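Local coordinates for peroxisomal membrane protein LPX1 (Saccharomyces cerevisiae, PDB 2Y6U) that hydrolyses acyl esters in yeast peroxisomes, with esterase, triacylglycerol lipase and phospholipase A activity, as an alpha/beta hydrolase, at residues 31-36 with 98-103; 62-67 with 91-96; 237-242 with 254-259; 112-117 with 144-149. All coordinates share one frame; numbering follows the deposited sequence. Where two conformers were deposited one is given.

Contact 1: residues 31-36 with 98-103; sequences LELTYD and GDSAVR
Glu32 meets Arg103 of the helix 98-103 in a two-pronged salt bridge. The guanidinium comes side-on, Arg103 NE to Glu32 OE1 at 3.1 Å and Arg103 NH2 to Glu32 OE2 at 2.8 Å, with both oxygens close to its plane. The carboxylate is turned 57° against that plane, so NE reaches OE1 from above the carboxylate while NH2 arrives on the syn side of OE2. Arg103 gets there by folding back at chi2 and chi3, which suits a long, flexible side chain at an exposed site. Since Glu32 OE1 also pairs with Arg107, an alanine here would probably leave two arginines without their shared carboxylate and set the Arg103 guanidinium free to swing into solvent. Leu33 turns the other way, packing on Asp120 and Ile124 of the helix 114-125. At Thr34 the backbone N gives an almost straight bond to Ser100 OG, 2.9 Å long with 176° at the hydrogen; this small hydroxyl also bonds Asp93 O and thus ties two chain segments together. The two arms of Thr34 divide the work: CG2 lies 3.9 Å from Asp99 CB, whereas OG1 passes Arg103 CG at 3.6 Å and bonds Thr12. Tyr35 and Asp36 then enter the central sheet, where strand 35-40 runs between strands 6-11 and 84-92, with the helix 98-103 lying against the segment that leads into it.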
loop_
_atom_site.group_PDB
_atom_site.type_symbol
_atom_site.label_atom_id
_atom_site.label_comp_id
_atom_site.label_asym_id
_atom_site.label_seq_id
_atom_site.Cartn_x
_atom_site.Cartn_y
_atom_site.Cartn_z
ATOM N N LEU A 31 14.602 2.673 -9.044
ATOM C CA LEU A 31 15.439 2.103 -8.004
ATOM C C LEU A 31 15.233 0.614 -7.841
ATOM O O LEU A 31 14.223 0.016 -8.255
ATOM C CB LEU A 31 15.158 2.839 -6.665
ATOM C CG LEU A 31 15.374 4.375 -6.680
ATOM C CD1 LEU A 31 14.932 4.932 -5.235
ATOM C CD2 LEU A 31 16.837 4.762 -7.092
ATOM N N GLU A 32 16.245 0.013 -7.250
ATOM C CA GLU A 32 16.249 -1.418 -6.909
ATOM C C GLU A 32 16.427 -1.556 -5.413
ATOM O O GLU A 32 17.003 -0.681 -4.699
ATOM C CB GLU A 32 17.421 -2.118 -7.615
ATOM C CG GLU A 32 17.138 -2.227 -9.135
ATOM C CD GLU A 32 18.292 -2.751 -9.923
ATOM O OE1 GLU A 32 19.297 -2.067 -9.998
ATOM O OE2 GLU A 32 18.158 -3.825 -10.505
ATOM N N LEU A 33 16.104 -2.760 -4.984
ATOM C CA LEU A 33 16.322 -3.231 -3.618
ATOM C C LEU A 33 17.094 -4.515 -3.591
ATOM O O LEU A 33 16.848 -5.350 -4.425
ATOM C CB LEU A 33 14.959 -3.540 -2.976
ATOM C CG LEU A 33 13.950 -2.386 -2.800
ATOM C CD1 LEU A 33 12.469 -2.920 -2.773
ATOM C CD2 LEU A 33 14.483 -1.645 -1.550
ATOM N N THR A 34 18.062 -4.616 -2.698
ATOM C CA THR A 34 18.805 -5.889 -2.452
ATOM C C THR A 34 18.498 -6.332 -1.046
ATOM O O THR A 34 18.438 -5.486 -0.120
ATOM C CB THR A 34 20.328 -5.700 -2.569
ATOM O OG1 THR A 34 20.616 -5.300 -3.902
ATOM C CG2 THR A 34 21.069 -7.002 -2.256
ATOM N N TYR A 35 18.221 -7.612 -0.857
ATOM C CA TYR A 35 17.926 -8.120 0.447
ATOM C C TYR A 35 18.477 -9.534 0.556
ATOM O O TYR A 35 18.705 -10.203 -0.451
ATOM C CB TYR A 35 16.419 -8.128 0.750
ATOM C CG TYR A 35 15.573 -8.913 -0.235
ATOM C CD1 TYR A 35 15.191 -8.355 -1.447
ATOM C CD2 TYR A 35 15.109 -10.198 0.051
ATOM C CE1 TYR A 35 14.406 -9.060 -2.338
ATOM C CE2 TYR A 35 14.306 -10.881 -0.816
ATOM C CZ TYR A 35 13.970 -10.322 -2.007
ATOM O OH TYR A 35 13.173 -10.996 -2.890
ATOM N N ASP A 36 18.713 -9.997 1.766
ATOM C CA ASP A 36 19.156 -11.383 1.993
ATOM C C ASP A 36 18.007 -12.195 2.560
ATOM O O ASP A 36 17.310 -11.688 3.490
ATOM C CB ASP A 36 20.349 -11.371 2.959
ATOM C CG ASP A 36 21.595 -10.732 2.354
ATOM O OD1 ASP A 36 21.671 -10.576 1.106
ATOM O OD2 ASP A 36 22.574 -10.409 3.092
ATOM N N GLY A 98 23.421 0.371 2.345
ATOM C CA GLY A 98 23.956 -0.994 2.145
ATOM C C GLY A 98 24.083 -1.323 0.674
ATOM O O GLY A 98 24.537 -0.504 -0.125
ATOM N N ASP A 99 23.698 -2.551 0.327
ATOM C CA ASP A 99 23.919 -3.082 -1.025
ATOM C C ASP A 99 22.921 -2.454 -1.943
ATOM O O ASP A 99 23.185 -2.360 -3.167
ATOM C CB ASP A 99 23.844 -4.610 -1.022
ATOM C CG ASP A 99 25.067 -5.258 -0.356
ATOM O OD1 ASP A 99 26.196 -4.729 -0.444
ATOM O OD2 ASP A 99 24.889 -6.328 0.251
ATOM N N SER A 100 21.790 -1.974 -1.395
ATOM C CA SER A 100 20.821 -1.332 -2.240
ATOM C C SER A 100 21.365 -0.007 -2.740
ATOM O O SER A 100 21.285 0.277 -3.931
ATOM C CB SER A 100 19.529 -1.072 -1.491
ATOM O OG SER A 100 18.896 -2.330 -1.193
ATOM N N ALA A 101 22.079 0.705 -1.853
ATOM C CA ALA A 101 22.712 1.964 -2.244
ATOM C C ALA A 101 23.720 1.776 -3.335
ATOM O O ALA A 101 23.839 2.585 -4.239
ATOM C CB ALA A 101 23.401 2.687 -1.016
ATOM N N VAL A 102 24.513 0.707 -3.228
ATOM C CA VAL A 102 25.478 0.398 -4.256
ATOM C C VAL A 102 24.745 0.174 -5.598
ATOM O O VAL A 102 25.174 0.715 -6.622
ATOM C CB VAL A 102 26.384 -0.815 -3.817
ATOM C CG1 VAL A 102 27.370 -1.303 -4.948
ATOM C CG2 VAL A 102 27.186 -0.445 -2.461
ATOM N N ARG A 103 23.690 -0.624 -5.599
ATOM C CA ARG A 103 22.957 -0.881 -6.876
ATOM C C ARG A 103 22.408 0.429 -7.481
ATOM O O ARG A 103 22.369 0.554 -8.688
ATOM C CB ARG A 103 21.717 -1.735 -6.692
ATOM C CG ARG A 103 21.845 -3.243 -6.573
ATOM C CD ARG A 103 22.226 -3.980 -7.767
ATOM N NE ARG A 103 21.229 -4.217 -8.813
ATOM C CZ ARG A 103 21.342 -5.229 -9.700
ATOM N NH1 ARG A 103 22.301 -6.107 -9.555
ATOM N NH2 ARG A 103 20.471 -5.429 -10.681
#

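Contact 2: residues 62-67 with 91-96; sequences GMSKVV and LIDQVN
Lys65 lies across the carboxylate of Asp93, the two side chains crossing at about a right angle, in a buried turn that follows strand 51-58. Lys65 CB sits 3.9 Å from Leu91 CB, against the end of strand 84-92, and is also close to Asp93 OD1; Leu91 CD1 in turn packs against the Lys65 carbonyl oxygen. With CG placed between the backbone N and the carbonyl carbon (chi1 69°), the chain is directed over Asp93, and Lys65 CG comes within 3.4 Å of Asp93 OD1. From there it runs fully extended: CD touches Asp93 OD2 and the Leu91 carbonyl oxygen, and Lys65 CE lies 3.4 Å from Asp93 OD2. The tip, Lys65 NZ, stops 4.0 Å from Asp93 OD2, beyond a salt bridge. A water fills the step, accepting from Lys65 NZ at 2.6 Å and donating to OD2, which also accepts from Asp99 N. NZ itself is paired with Asp36 and Asp99, which explains why a long cation suits this place. The other oxygen, Asp93 OD1, takes the backbone N of Lys65 at 2.7 Å, nearly along its own C-O direction. Just before Lys65, Ser64 OG accepts from Val66 N in an ST turn, and Phe238 of the helix 229-239 packs its outer rim against Ser64, Lys65 and Asp93. One carboxylate therefore fixes both the backbone and, through water, the ammonium of the same residue; the acidic surroundings of this buried lysine are likely to favour its charged form.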
loop_
_atom_site.group_PDB
_atom_site.type_symbol
_atom_site.label_atom_id
_atom_site.label_comp_id
_atom_site.label_asym_id
_atom_site.label_seq_id
_atom_site.Cartn_x
_atom_site.Cartn_y
_atom_site.Cartn_z
ATOM N N GLY A 62 21.164 5.104 8.596
ATOM C CA GLY A 62 22.640 5.074 8.490
ATOM C C GLY A 62 23.300 3.739 8.726
ATOM O O GLY A 62 24.520 3.639 8.735
ATOM N N MET A 63 22.524 2.689 8.905
ATOM C CA MET A 63 23.084 1.344 9.116
ATOM C C MET A 63 22.790 0.505 7.901
ATOM O O MET A 63 22.759 1.023 6.776
ATOM C CB MET A 63 22.519 0.760 10.455
ATOM C CG MET A 63 22.820 1.647 11.605
ATOM S SD MET A 63 22.838 0.759 13.152
ATOM C CE MET A 63 22.449 2.029 14.309
ATOM N N SER A 64 22.540 -0.790 8.073
ATOM C CA SER A 64 22.233 -1.687 6.934
ATOM C C SER A 64 21.727 -2.972 7.533
ATOM O O SER A 64 21.778 -3.140 8.731
ATOM C CB SER A 64 23.511 -1.987 6.111
ATOM O OG SER A 64 24.418 -2.832 6.856
ATOM N N LYS A 65 21.442 -3.922 6.681
ATOM C CA LYS A 65 20.961 -5.215 7.056
ATOM C C LYS A 65 22.008 -6.010 7.849
ATOM O O LYS A 65 21.645 -6.897 8.591
ATOM C CB LYS A 65 20.581 -5.955 5.818
ATOM C CG LYS A 65 21.792 -6.324 4.954
ATOM C CD LYS A 65 21.390 -7.021 3.627
ATOM C CE LYS A 65 22.651 -7.040 2.760
ATOM N NZ LYS A 65 22.484 -7.678 1.392
ATOM N N VAL A 66 23.284 -5.636 7.744
ATOM C CA VAL A 66 24.340 -6.407 8.359
ATOM C C VAL A 66 24.263 -6.419 9.901
ATOM O O VAL A 66 24.764 -7.364 10.559
ATOM C CB VAL A 66 25.761 -5.948 7.922
ATOM C CG1 VAL A 66 26.321 -4.703 8.729
ATOM C CG2 VAL A 66 26.709 -7.155 8.011
ATOM N N VAL A 67 23.619 -5.400 10.471
ATOM C CA VAL A 67 23.549 -5.265 11.929
ATOM C C VAL A 67 22.719 -6.374 12.575
ATOM O O VAL A 67 22.827 -6.613 13.788
ATOM C CB VAL A 67 22.986 -3.896 12.389
ATOM C CG1 VAL A 67 23.903 -2.745 11.823
ATOM C CG2 VAL A 67 21.490 -3.712 12.042
ATOM N N LEU A 91 16.447 -9.909 5.683
ATOM C CA LEU A 91 17.200 -8.821 6.085
ATOM C C LEU A 91 17.322 -7.835 4.923
ATOM O O LEU A 91 17.886 -8.138 3.869
ATOM C CB LEU A 91 18.595 -9.243 6.537
ATOM C CG LEU A 91 18.742 -10.171 7.740
ATOM C CD1 LEU A 91 20.273 -10.237 8.130
ATOM C CD2 LEU A 91 17.836 -9.915 8.840
ATOM N N ILE A 92 16.665 -6.706 5.048
ATOM C CA ILE A 92 16.463 -5.799 3.921
ATOM C C ILE A 92 17.310 -4.497 4.042
ATOM O O ILE A 92 17.375 -3.884 5.096
ATOM C CB ILE A 92 14.959 -5.422 3.847
ATOM C CG1 ILE A 92 14.125 -6.654 3.556
ATOM C CG2 ILE A 92 14.664 -4.283 2.764
ATOM C CD1 ILE A 92 12.549 -6.416 3.761
ATOM N N ASP A 93 17.941 -4.060 2.929
ATOM C CA ASP A 93 18.580 -2.739 2.876
ATOM C C ASP A 93 17.664 -1.778 2.143
ATOM O O ASP A 93 17.221 -2.003 0.994
ATOM C CB ASP A 93 19.861 -2.741 2.109
ATOM C CG ASP A 93 21.046 -3.244 2.905
ATOM O OD1 ASP A 93 21.104 -3.063 4.119
ATOM O OD2 ASP A 93 21.952 -3.799 2.258
ATOM N N GLN A 94 17.337 -0.691 2.814
ATOM C CA GLN A 94 16.532 0.380 2.181
ATOM C C GLN A 94 17.312 0.899 0.958
ATOM O O GLN A 94 18.545 0.750 0.878
ATOM C CB GLN A 94 16.362 1.491 3.183
ATOM C CG GLN A 94 15.456 1.125 4.372
ATOM C CD GLN A 94 14.044 0.838 3.878
ATOM O OE1 GLN A 94 13.371 1.685 3.299
ATOM N NE2 GLN A 94 13.581 -0.364 4.133
ATOM N N VAL A 95 16.609 1.574 0.027
ATOM C CA VAL A 95 17.174 1.940 -1.279
ATOM C C VAL A 95 18.453 2.731 -1.187
ATOM O O VAL A 95 19.312 2.595 -2.059
ATOM C CB VAL A 95 16.165 2.737 -2.187
ATOM C CG1 VAL A 95 15.002 1.839 -2.713
ATOM C CG2 VAL A 95 15.688 4.014 -1.482
ATOM N N ASN A 96 18.587 3.560 -0.135
ATOM C CA ASN A 96 19.751 4.375 0.018
ATOM C C ASN A 96 20.772 3.932 1.066
ATOM O O ASN A 96 21.550 4.728 1.545
ATOM C CB ASN A 96 19.269 5.842 0.237
ATOM C CG ASN A 96 18.525 6.018 1.515
ATOM O OD1 ASN A 96 18.056 5.050 2.084
ATOM N ND2 ASN A 96 18.476 7.263 2.016
HETATM O O HOH W 1 20.940 -5.679 0.648
#

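Contact 3: residues 237-242 with 254-259; sequences DFERTK and RTKMEQ
Thr241 and Arg254 form an antiparallel hydrogen-bonded pair in a beta hairpin, built where the helix 229-239 runs out into strand 240-241 beside strand 253-255. Among the backbone bonds, Thr241 N reaches Arg254 O and Arg254 N returns to Thr241 O, each 2.9 Å. Lys256 N also bonds Glu239 O, at the end of the helix. Thr241 suits this edge because its hydroxyl adds a second donor to Arg254 O, from above the carbonyl plane, while its methyl CG2 rests 3.5 Å from Lys256 CG.

Glu239 contributes a side-chain acceptor: bent at chi2 (-66°), it brings OE1 to Met257 N at 2.9 Å, on the syn lone pair and almost straight, and so holds the turn that follows the strand. Ionic contacts surround the hairpin. Within 237-242, Arg240 NH1 forms a salt bridge with Asp237 OD1 while Arg240 NH2 pairs with Glu211, and the Lys256 ammonium pairs with Asp99 on the helix 98-103.

The cation-pi contact belongs to Lys256, whose extended chain runs over one face of Phe238, the two side chains crossing at about a right angle. Lys256 NZ stands 3.7 Å from the centroid of the Phe238 ring, 19° off the normal, with CD over the same face.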
loop_
_atom_site.group_PDB
_atom_site.type_symbol
_atom_site.label_atom_id
_atom_site.label_comp_id
_atom_site.label_asym_id
_atom_site.label_seq_id
_atom_site.Cartn_x
_atom_site.Cartn_y
_atom_site.Cartn_z
ATOM N N ASP A 237 33.461 -4.649 7.810
ATOM C CA ASP A 237 33.694 -5.487 6.644
ATOM C C ASP A 237 32.621 -5.282 5.565
ATOM O O ASP A 237 32.917 -5.393 4.344
ATOM C CB ASP A 237 33.772 -6.972 7.061
ATOM C CG ASP A 237 35.075 -7.299 7.848
ATOM O OD1 ASP A 237 36.076 -6.613 7.613
ATOM O OD2 ASP A 237 35.082 -8.205 8.722
ATOM N N PHE A 238 31.394 -5.021 5.987
ATOM C CA PHE A 238 30.256 -4.919 5.020
ATOM C C PHE A 238 30.302 -3.571 4.269
ATOM O O PHE A 238 30.025 -3.482 3.072
ATOM C CB PHE A 238 28.962 -5.065 5.741
ATOM C CG PHE A 238 27.744 -4.768 4.896
ATOM C CD1 PHE A 238 27.177 -5.750 4.118
ATOM C CD2 PHE A 238 27.158 -3.517 4.926
ATOM C CE1 PHE A 238 26.066 -5.470 3.347
ATOM C CE2 PHE A 238 26.084 -3.230 4.186
ATOM C CZ PHE A 238 25.518 -4.202 3.390
ATOM N N GLU A 239 30.672 -2.518 4.991
ATOM C CA GLU A 239 30.688 -1.162 4.441
ATOM C C GLU A 239 31.869 -0.913 3.524
ATOM O O GLU A 239 31.831 0.014 2.731
ATOM C CB GLU A 239 30.663 -0.101 5.582
ATOM C CG GLU A 239 29.354 0.044 6.386
ATOM C CD GLU A 239 28.176 0.598 5.510
ATOM O OE1 GLU A 239 28.495 1.251 4.463
ATOM O OE2 GLU A 239 26.964 0.470 5.926
ATOM N N ARG A 240 32.959 -1.683 3.657
ATOM C CA ARG A 240 34.183 -1.334 2.960
ATOM C C ARG A 240 34.009 -1.524 1.450
ATOM O O ARG A 240 33.626 -2.606 1.028
ATOM C CB ARG A 240 35.329 -2.220 3.467
ATOM C CG ARG A 240 36.649 -2.011 2.815
ATOM C CD ARG A 240 37.629 -3.108 3.272
ATOM N NE ARG A 240 38.105 -2.940 4.641
ATOM C CZ ARG A 240 37.805 -3.724 5.694
ATOM N NH1 ARG A 240 36.998 -4.772 5.583
ATOM N NH2 ARG A 240 38.339 -3.462 6.888
ATOM N N THR A 241 34.217 -0.457 0.669
ATOM C CA THR A 241 34.356 -0.545 -0.795
ATOM C C THR A 241 35.647 0.192 -1.256
ATOM O O THR A 241 36.074 1.216 -0.657
ATOM C CB THR A 241 33.101 -0.051 -1.595
ATOM O OG1 THR A 241 33.219 1.352 -1.899
ATOM C CG2 THR A 241 31.772 -0.367 -0.871
ATOM N N LYS A 242 36.281 -0.344 -2.301
ATOM C CA LYS A 242 37.642 0.097 -2.701
ATOM C C LYS A 242 37.744 0.401 -4.182
ATOM O O LYS A 242 36.739 0.360 -4.876
ATOM C CB LYS A 242 38.686 -0.987 -2.305
ATOM C CG LYS A 242 38.886 -1.150 -0.742
ATOM C CD LYS A 242 40.104 -2.048 -0.370
ATOM C CE LYS A 242 41.158 -1.375 0.623
ATOM N NZ LYS A 242 40.828 -1.371 2.151
ATOM N N ARG A 254 35.751 3.881 0.518
ATOM C CA ARG A 254 34.459 4.595 0.506
ATOM C C ARG A 254 33.508 3.613 1.179
ATOM O O ARG A 254 33.710 2.395 1.029
ATOM C CB ARG A 254 34.045 4.869 -0.949
ATOM C CG ARG A 254 32.688 5.553 -1.171
ATOM C CD ARG A 254 32.470 6.037 -2.664
ATOM N NE ARG A 254 31.084 6.519 -2.884
ATOM C CZ ARG A 254 30.630 7.090 -4.012
ATOM N NH1 ARG A 254 31.435 7.263 -5.067
ATOM N NH2 ARG A 254 29.357 7.489 -4.092
ATOM N N THR A 255 32.517 4.102 1.927
ATOM C CA THR A 255 31.521 3.207 2.510
ATOM C C THR A 255 30.307 3.041 1.559
ATOM O O THR A 255 30.022 3.895 0.727
ATOM C CB THR A 255 31.027 3.752 3.905
ATOM O OG1 THR A 255 30.594 5.110 3.757
ATOM C CG2 THR A 255 32.193 3.737 4.951
ATOM N N LYS A 256 29.583 1.936 1.719
ATOM C CA LYS A 256 28.366 1.743 0.990
ATOM C C LYS A 256 27.385 2.865 1.371
ATOM O O LYS A 256 26.697 3.433 0.500
ATOM C CB LYS A 256 27.767 0.335 1.288
ATOM C CG LYS A 256 28.703 -0.773 0.817
ATOM C CD LYS A 256 28.062 -2.107 0.935
ATOM C CE LYS A 256 28.990 -3.193 0.330
ATOM N NZ LYS A 256 28.438 -4.510 0.926
ATOM N N MET A 257 27.256 3.109 2.671
ATOM C CA MET A 257 26.496 4.250 3.159
ATOM C C MET A 257 27.107 5.599 2.743
ATOM O O MET A 257 28.239 5.952 3.176
ATOM C CB MET A 257 26.377 4.214 4.655
ATOM C CG MET A 257 25.327 5.172 5.229
ATOM S SD MET A 257 23.636 4.511 4.794
ATOM C CE MET A 257 22.748 6.061 4.391
ATOM N N GLU A 258 26.406 6.317 1.886
ATOM C CA GLU A 258 26.825 7.647 1.410
ATOM C C GLU A 258 26.510 8.681 2.507
ATOM O O GLU A 258 25.408 8.698 3.062
ATOM C CB GLU A 258 26.082 8.015 0.096
ATOM C CG GLU A 258 26.428 7.191 -1.181
ATOM C CD GLU A 258 25.262 7.085 -2.125
ATOM O OE1 GLU A 258 24.310 6.256 -1.887
ATOM O OE2 GLU A 258 25.223 7.893 -3.048
ATOM N N GLN A 259 27.460 9.579 2.815
ATOM C CA GLN A 259 27.221 10.558 3.851
ATOM C C GLN A 259 25.986 11.408 3.541
ATOM O O GLN A 259 25.211 11.674 4.419
ATOM C CB GLN A 259 28.404 11.517 4.015
ATOM C CG GLN A 259 28.175 12.541 5.133
ATOM C CD GLN A 259 29.458 13.275 5.545
ATOM O OE1 GLN A 259 30.166 13.773 4.717
ATOM N NE2 GLN A 259 29.753 13.291 6.830
#

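Contact 4: residues 112-117 with 144-149; sequences FNWIDG and HSMGGF
Trp114 sets one face of its indole against Met146 and an edge against Phe149, joining the first turn of the helix 114-125 to that of the helix 146-157. The aromatic pair is T-shaped: the edge of the six-membered ring, led by CE3, points at the face of Phe149, with the planes at 87° and the centroids 5.2 Å apart. Trp114 CE3 comes within 3.5 Å of Phe149 CG, toward the rim of that ring. A CH-pi contact covers an indole face, with Met146 CG 3.6 Å from the centroid of the six-membered ring.

The sulfur adds two Met-aromatic contacts. Met146 SD stands over the five-membered ring of Trp114, 4.2 Å from its centroid, and meets the edge of Phe112 at CE2, 3.6 Å away. CG anti to the backbone N (chi1 178°) and an extended chi2 carry CG and SD along the indole; a flexible thioether suits this place. Ile115 CG1 completes the apolar packing at the edge of Phe149. A leucine in place of Trp114 would probably leave Met146 without the indole face under CG and SD, and Phe149 without the edge that meets its ring.

Asn113 OD1 caps the 114-125 helix by accepting from Asp116 N. Ser145, with positive phi (64°), sits in a tight turn between strand 137-144 and the helix 146-157; with Gly143 before it and Gly147 after it, this is consistent with the GxSxG nucleophile elbow of alpha/beta hydrolases.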
loop_
_atom_site.group_PDB
_atom_site.type_symbol
_atom_site.label_atom_id
_atom_site.label_comp_id
_atom_site.label_asym_id
_atom_site.label_seq_id
_atom_site.Cartn_x
_atom_site.Cartn_y
_atom_site.Cartn_z
ATOM N N PHE A 112 14.162 11.082 0.570
ATOM C CA PHE A 112 13.923 9.736 1.003
ATOM C C PHE A 112 12.758 9.700 2.015
ATOM O O PHE A 112 12.851 10.208 3.162
ATOM C CB PHE A 112 15.194 9.129 1.595
ATOM C CG PHE A 112 14.991 7.786 2.148
ATOM C CD1 PHE A 112 14.550 6.752 1.347
ATOM C CD2 PHE A 112 15.135 7.562 3.489
ATOM C CE1 PHE A 112 14.291 5.505 1.889
ATOM C CE2 PHE A 112 14.985 6.290 3.999
ATOM C CZ PHE A 112 14.544 5.309 3.274
ATOM N N ASN A 113 11.619 9.180 1.543
ATOM C CA ASN A 113 10.371 9.244 2.281
ATOM C C ASN A 113 10.252 7.842 2.946
ATOM O O ASN A 113 10.210 6.784 2.266
ATOM C CB ASN A 113 9.221 9.527 1.282
ATOM C CG ASN A 113 7.861 9.477 1.930
ATOM O OD1 ASN A 113 7.520 8.415 2.524
ATOM N ND2 ASN A 113 7.046 10.517 1.764
ATOM N N TRP A 114 10.177 7.779 4.262
ATOM C CA TRP A 114 10.302 6.477 4.932
ATOM C C TRP A 114 9.080 5.611 4.619
ATOM O O TRP A 114 9.188 4.372 4.737
ATOM C CB TRP A 114 10.420 6.650 6.441
ATOM C CG TRP A 114 11.651 7.304 6.924
ATOM C CD1 TRP A 114 12.699 7.788 6.163
ATOM C CD2 TRP A 114 12.009 7.485 8.256
ATOM N NE1 TRP A 114 13.635 8.372 6.973
ATOM C CE2 TRP A 114 13.301 8.122 8.266
ATOM C CE3 TRP A 114 11.386 7.212 9.477
ATOM C CZ2 TRP A 114 13.928 8.479 9.433
ATOM C CZ3 TRP A 114 12.037 7.467 10.623
ATOM C CH2 TRP A 114 13.301 8.191 10.618
ATOM N N ILE A 115 7.946 6.238 4.251
ATOM C CA ILE A 115 6.736 5.499 3.866
ATOM C C ILE A 115 6.956 4.764 2.520
ATOM O O ILE A 115 6.527 3.620 2.342
ATOM C CB ILE A 115 5.499 6.304 3.885
ATOM C CG1 ILE A 115 5.248 6.953 5.278
ATOM C CG2 ILE A 115 4.251 5.375 3.502
ATOM C CD1 ILE A 115 4.143 7.961 5.325
ATOM N N ASP A 116 7.610 5.417 1.580
ATOM C CA ASP A 116 8.087 4.739 0.323
ATOM C C ASP A 116 8.944 3.516 0.718
ATOM O O ASP A 116 8.794 2.428 0.146
ATOM C CB ASP A 116 8.931 5.646 -0.535
ATOM C CG ASP A 116 8.168 6.803 -1.148
ATOM O OD1 ASP A 116 6.938 6.979 -0.964
ATOM O OD2 ASP A 116 8.875 7.672 -1.806
ATOM N N GLY A 117 9.849 3.687 1.665
ATOM C CA GLY A 117 10.658 2.587 2.142
ATOM C C GLY A 117 9.792 1.433 2.764
ATOM O O GLY A 117 10.098 0.274 2.590
ATOM N N HIS A 144 14.495 -1.334 13.996
ATOM C CA HIS A 144 15.178 -0.283 14.798
ATOM C C HIS A 144 14.976 1.142 14.191
ATOM O O HIS A 144 15.246 1.341 13.026
ATOM C CB HIS A 144 16.660 -0.641 14.857
ATOM C CG HIS A 144 17.477 0.359 15.585
ATOM N ND1 HIS A 144 18.495 1.059 14.997
ATOM C CD2 HIS A 144 17.358 0.838 16.833
ATOM C CE1 HIS A 144 19.001 1.919 15.873
ATOM N NE2 HIS A 144 18.369 1.776 17.021
ATOM N N SER A 145 14.672 2.162 14.984
ATOM C CA SER A 145 14.879 3.653 14.545
ATOM C C SER A 145 13.963 3.911 13.375
ATOM O O SER A 145 12.724 3.688 13.503
ATOM C CB SER A 145 16.409 4.032 14.341
ATOM O OG SER A 145 16.801 4.849 13.212
ATOM N N MET A 146 14.488 4.322 12.219
ATOM C CA MET A 146 13.689 4.341 10.993
ATOM C C MET A 146 12.896 3.055 10.710
ATOM O O MET A 146 11.717 3.123 10.284
ATOM C CB MET A 146 14.658 4.611 9.825
ATOM C CG MET A 146 14.111 4.632 8.521
ATOM S SD MET A 146 15.463 4.752 7.227
ATOM C CE MET A 146 16.289 3.354 7.314
ATOM N N GLY A 147 13.517 1.900 10.962
ATOM C CA GLY A 147 12.924 0.608 10.719
ATOM C C GLY A 147 11.709 0.355 11.593
ATOM O O GLY A 147 10.777 -0.327 11.204
ATOM N N GLY A 148 11.712 0.952 12.767
ATOM C CA GLY A 148 10.571 0.878 13.685
ATOM C C GLY A 148 9.432 1.688 13.145
ATOM O O GLY A 148 8.269 1.233 13.184
ATOM N N PHE A 149 9.730 2.925 12.760
ATOM C CA PHE A 149 8.694 3.716 12.025
ATOM C C PHE A 149 8.113 2.828 10.894
ATOM O O PHE A 149 6.874 2.794 10.667
ATOM C CB PHE A 149 9.324 4.989 11.481
ATOM C CG PHE A 149 8.402 5.892 10.717
ATOM C CD1 PHE A 149 8.004 5.549 9.399
ATOM C CD2 PHE A 149 7.943 7.083 11.273
ATOM C CE1 PHE A 149 7.170 6.417 8.681
ATOM C CE2 PHE A 149 7.129 7.948 10.568
ATOM C CZ PHE A 149 6.724 7.622 9.260
#

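Contacts 2 and 4 are buried near the centre of the molecule, whereas contacts 1 and 3 are partly exposed. Their chemistry differs accordingly: contact 4 is apolar and aromatic, contact 2 buries a charged network with a water, contact 1 adds an outward-lying salt bridge to a backbone bond, and contact 3 combines hairpin bonds with a cation-pi contact. Contacts 1 and 2 share the central sheet through neighbouring strands 35-40 and 84-92, and contact 2 is nested within the chain loop that contact 1 closes. Asp99 links contact 1 to both Lys65 of contact 2 and Lys256 of contact 3. Phe238 bridges contacts 2 and 3, while Gln94 and Asn96 bring contact 2 against contact 4; contacts 3 and 4 do not touch.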